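Interferon (PDB 3PIV) probably acts as a secreted antiviral cytokine of the type I interferon family, signalling by binding cell-surface cytokine receptors. Local coordinates at residues V75-N80 and E135-I140; L20-N23 and K27-D30. All coordinates share one frame; numbering follows the deposited sequence.

Interaction 1. Residues V75-N80 and E135-I140; sequences VNWDQN and EAWEQI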
# COMPACT_ATOMS: atom_id res chain seq x y z
N VAL A 75 -9.39 -7.12 16.34
CA VAL A 75 -9.03 -8.21 15.43
C VAL A 75 -8.10 -9.21 16.06
O VAL A 75 -7.31 -8.89 16.94
CB VAL A 75 -8.38 -7.72 14.10
CG1 VAL A 75 -9.39 -6.97 13.25
CG2 VAL A 75 -7.10 -6.92 14.38
N ASN A 76 -8.19 -10.43 15.57
CA ASN A 76 -7.42 -11.53 16.09
C ASN A 76 -6.18 -11.75 15.23
O ASN A 76 -5.53 -12.79 15.35
CB ASN A 76 -8.30 -12.76 16.02
CG ASN A 76 -9.06 -12.84 14.71
OD1 ASN A 76 -8.57 -13.40 13.73
ND2 ASN A 76 -10.23 -12.20 14.67
N TRP A 77 -5.87 -10.79 14.37
CA TRP A 77 -4.74 -10.94 13.46
C TRP A 77 -3.47 -11.26 14.24
O TRP A 77 -3.31 -10.83 15.37
CB TRP A 77 -4.49 -9.67 12.64
CG TRP A 77 -5.62 -9.30 11.76
CD1 TRP A 77 -6.70 -10.07 11.44
CD2 TRP A 77 -5.78 -8.06 11.07
NE1 TRP A 77 -7.53 -9.37 10.60
CE2 TRP A 77 -6.99 -8.14 10.35
CE3 TRP A 77 -5.02 -6.89 10.98
CZ2 TRP A 77 -7.46 -7.09 9.56
CZ3 TRP A 77 -5.48 -5.85 10.19
CH2 TRP A 77 -6.70 -5.96 9.49
N ASP A 78 -2.57 -12.02 13.62
CA ASP A 78 -1.32 -12.33 14.29
C ASP A 78 -0.41 -11.12 14.18
O ASP A 78 -0.07 -10.72 13.06
CB ASP A 78 -0.68 -13.56 13.64
CG ASP A 78 0.54 -14.03 14.39
OD1 ASP A 78 0.37 -14.51 15.52
OD2 ASP A 78 1.66 -13.89 13.87
N GLN A 79 -0.03 -10.53 15.32
CA GLN A 79 0.73 -9.29 15.29
C GLN A 79 2.13 -9.48 14.75
O GLN A 79 2.70 -8.56 14.18
CB GLN A 79 0.80 -8.60 16.65
CG GLN A 79 -0.50 -7.97 17.09
CD GLN A 79 -1.00 -6.87 16.15
OE1 GLN A 79 -0.22 -6.15 15.51
NE2 GLN A 79 -2.32 -6.74 16.08
N ASN A 80 2.71 -10.65 14.96
CA ASN A 80 4.03 -10.89 14.42
C ASN A 80 3.94 -10.92 12.90
O ASN A 80 4.84 -10.47 12.22
CB ASN A 80 4.59 -12.22 14.93
CG ASN A 80 4.86 -12.19 16.43
OD1 ASN A 80 5.36 -11.21 16.97
ND2 ASN A 80 4.53 -13.29 17.11
N GLU A 135 -14.70 -5.32 11.48
CA GLU A 135 -15.09 -5.16 10.07
C GLU A 135 -14.51 -3.90 9.44
O GLU A 135 -14.28 -3.87 8.24
CB GLU A 135 -16.61 -5.21 9.87
CG GLU A 135 -17.11 -6.34 8.93
CD GLU A 135 -16.16 -6.71 7.76
OE1 GLU A 135 -15.79 -5.83 6.93
OE2 GLU A 135 -15.80 -7.90 7.66
N ALA A 136 -14.26 -2.87 10.24
CA ALA A 136 -13.53 -1.71 9.73
C ALA A 136 -12.11 -2.15 9.35
O ALA A 136 -11.64 -1.85 8.25
CB ALA A 136 -13.49 -0.58 10.73
N TRP A 137 -11.44 -2.88 10.24
CA TRP A 137 -10.11 -3.40 9.95
C TRP A 137 -10.13 -4.35 8.73
O TRP A 137 -9.24 -4.32 7.90
CB TRP A 137 -9.48 -4.08 11.17
CG TRP A 137 -8.69 -3.12 12.04
CD1 TRP A 137 -8.91 -2.83 13.35
CD2 TRP A 137 -7.57 -2.31 11.63
NE1 TRP A 137 -7.98 -1.91 13.79
CE2 TRP A 137 -7.15 -1.57 12.76
CE3 TRP A 137 -6.88 -2.15 10.43
CZ2 TRP A 137 -6.07 -0.68 12.71
CZ3 TRP A 137 -5.81 -1.26 10.38
CH2 TRP A 137 -5.42 -0.54 11.52
N GLU A 138 -11.16 -5.18 8.63
CA GLU A 138 -11.25 -6.12 7.52
C GLU A 138 -11.47 -5.42 6.19
O GLU A 138 -11.00 -5.89 5.15
CB GLU A 138 -12.31 -7.18 7.79
CG GLU A 138 -11.93 -8.13 8.91
CD GLU A 138 -10.75 -9.03 8.55
OE1 GLU A 138 -10.36 -9.08 7.36
OE2 GLU A 138 -10.22 -9.70 9.46
N GLN A 139 -12.17 -4.29 6.21
CA GLN A 139 -12.27 -3.48 5.00
C GLN A 139 -10.88 -2.95 4.64
O GLN A 139 -10.46 -3.07 3.49
CB GLN A 139 -13.24 -2.33 5.18
CG GLN A 139 -14.67 -2.76 5.13
CD GLN A 139 -14.98 -3.52 3.84
OE1 GLN A 139 -14.98 -2.93 2.76
NE2 GLN A 139 -15.24 -4.82 3.96
N ILE A 140 -10.17 -2.39 5.61
CA ILE A 140 -8.83 -1.88 5.33
C ILE A 140 -7.94 -2.99 4.75
O ILE A 140 -7.26 -2.78 3.74
CB ILE A 140 -8.17 -1.23 6.59
CG1 ILE A 140 -8.53 0.25 6.67
CG2 ILE A 140 -6.65 -1.36 6.53
CD1 ILE A 140 -9.97 0.59 6.42
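Trp77 lays the far edge of its indole against the backbone and CB of Trp137, its CH2 atom lying 3.4 Å from Trp137 O and 3.8 Å from Trp137 CB. Both Trp137 O and the Glu138 carboxylate sit at the rim of this ring, close to its plane. The indole N-H points at the carboxylate: NE1 of Trp77 donates to OE2 of Glu138 at 2.9 Å with an N-H...O angle of 160°. The acceptor is almost in the indole plane, whereas the donor meets OE2 from above the carboxylate, whose plane stands 83° from the ring. Glu138 reaches it through a bend at chi2, and its other oxygen, OE1, forms a salt bridge with Arg141. The two indoles meet obliquely, with planes 68° apart. Val75 touches both residues, its CG1 3.6 Å from Trp137 CB and its CG2 above one face of the Trp77 ring, offset toward the rim. Trp137 NE1 turns to another partner, the carbonyl of His71. This largely buried contact joins the loop leading into helix 79-101 to the first turns of helix 134-158, with Met66 of helix 48-66 touching Trp77 and Leu127 of helix 111-129 touching Trp137.

Interaction 2. Residues L20-N23 and K27-D30; sequences LLKN and KYAD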
# COMPACT_ATOMS: atom_id res chain seq x y z
N LEU A 20 1.43 -12.76 3.56
CA LEU A 20 1.34 -12.36 4.96
C LEU A 20 -0.02 -11.75 5.22
O LEU A 20 -0.62 -11.99 6.27
CB LEU A 20 2.44 -11.36 5.32
CG LEU A 20 3.86 -11.90 5.11
CD1 LEU A 20 4.86 -10.76 5.00
CD2 LEU A 20 4.23 -12.84 6.23
N LEU A 21 -0.51 -10.98 4.25
CA LEU A 21 -1.80 -10.32 4.38
C LEU A 21 -2.92 -11.36 4.47
O LEU A 21 -3.90 -11.20 5.22
CB LEU A 21 -2.05 -9.36 3.20
CG LEU A 21 -3.19 -8.38 3.43
CD1 LEU A 21 -2.78 -7.30 4.46
CD2 LEU A 21 -3.64 -7.72 2.15
N LYS A 22 -2.78 -12.43 3.70
CA LYS A 22 -3.73 -13.53 3.74
C LYS A 22 -3.62 -14.31 5.04
O LYS A 22 -4.63 -14.64 5.66
CB LYS A 22 -3.50 -14.47 2.56
CG LYS A 22 -4.49 -15.63 2.51
CD LYS A 22 -4.19 -16.56 1.34
CE LYS A 22 -2.78 -17.15 1.44
NZ LYS A 22 -2.45 -17.97 0.23
N ASN A 23 -2.39 -14.61 5.47
CA ASN A 23 -2.22 -15.46 6.66
C ASN A 23 -2.38 -14.80 8.04
O ASN A 23 -2.55 -15.49 9.04
CB ASN A 23 -0.90 -16.25 6.56
CG ASN A 23 -0.87 -17.18 5.34
OD1 ASN A 23 0.19 -17.52 4.81
ND2 ASN A 23 -2.05 -17.58 4.89
N LYS A 27 -10.48 -15.24 6.37
CA LYS A 27 -10.69 -15.05 4.95
C LYS A 27 -11.01 -13.57 4.73
O LYS A 27 -11.43 -12.87 5.66
CB LYS A 27 -11.84 -15.93 4.45
CG LYS A 27 -13.21 -15.26 4.48
CD LYS A 27 -13.98 -15.60 5.74
CE LYS A 27 -14.92 -16.77 5.51
NZ LYS A 27 -15.55 -17.24 6.77
N TYR A 28 -10.81 -13.09 3.51
CA TYR A 28 -11.00 -11.68 3.22
C TYR A 28 -12.47 -11.32 3.25
O TYR A 28 -13.31 -12.13 2.85
CB TYR A 28 -10.43 -11.30 1.85
CG TYR A 28 -8.93 -11.17 1.81
CD1 TYR A 28 -8.30 -10.00 2.24
CD2 TYR A 28 -8.13 -12.20 1.32
CE1 TYR A 28 -6.92 -9.87 2.19
CE2 TYR A 28 -6.76 -12.08 1.27
CZ TYR A 28 -6.16 -10.92 1.71
OH TYR A 28 -4.79 -10.80 1.65
N ALA A 29 -12.77 -10.11 3.73
CA ALA A 29 -14.10 -9.54 3.64
C ALA A 29 -14.38 -9.06 2.21
O ALA A 29 -13.45 -8.88 1.41
CB ALA A 29 -14.26 -8.39 4.62
N ASP A 30 -15.65 -8.87 1.87
CA ASP A 30 -15.99 -8.33 0.56
C ASP A 30 -15.50 -6.89 0.46
O ASP A 30 -15.55 -6.13 1.44
CB ASP A 30 -17.50 -8.40 0.32
CG ASP A 30 -17.99 -9.82 0.11
OD1 ASP A 30 -17.30 -10.61 -0.57
OD2 ASP A 30 -19.08 -10.15 0.62
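Tyr28 drives its phenol against the last turn of helix 10-23, where the chain leaves the first helix of the four-helix-bundle cytokine fold and enters the long connection to helix 37-44. Among the side chains, the close packing is with Leu21. CD2 of this buried leucine lies at the ring edge, near the ring plane, 3.3 Å from Tyr28 OH and 3.9 Å from Tyr28 CE1, and the two side chains cross at about a right angle. With chi1 at -165° the leucine branch swings toward the tyrosine, and Leu21 CB, CG and CD2 all come within 3.5 Å of Tyr28 OH. The Lys22 side chain packs more loosely, on the exposed side: its CB stays 4.0 Å from Tyr28 OH, while the rest of its chain leads away from the tyrosine. Helix 134-158 contributes to the same site: Arg141 makes a cation-pi interaction with Tyr28 and hydrogen-bonds to Leu21 O, tying the helix end and the aromatic ring to one guanidinium group, and Lys145 touches both Leu21 and Tyr28. The lysine comes closer through its backbone, Lys22 N lying 3.3 Å from Tyr28 OH, but the angle is too poor for a hydrogen bond.

In the fold
Interactions 1 and 2 lie on the same side of the chain's centre, with their own centres about 9 Å apart, and both converge on the early turns of helix 134-158. They touch directly: Gln139 NE2 probably hydrogen-bonds to Asp30 O at 2.9 Å, and Ala29 CB packs against Glu138 CB at 3.9 Å. Arg141 is common to both surroundings, although the contacts follow in series along the chain, interaction 2 closing before interaction 1 opens. One helix thus gathers two connecting segments, the loop after helix 10-23 and the one before helix 79-101. The side chain of Trp137 is about 12 Å from a bound nickel ion, too far to coordinate it.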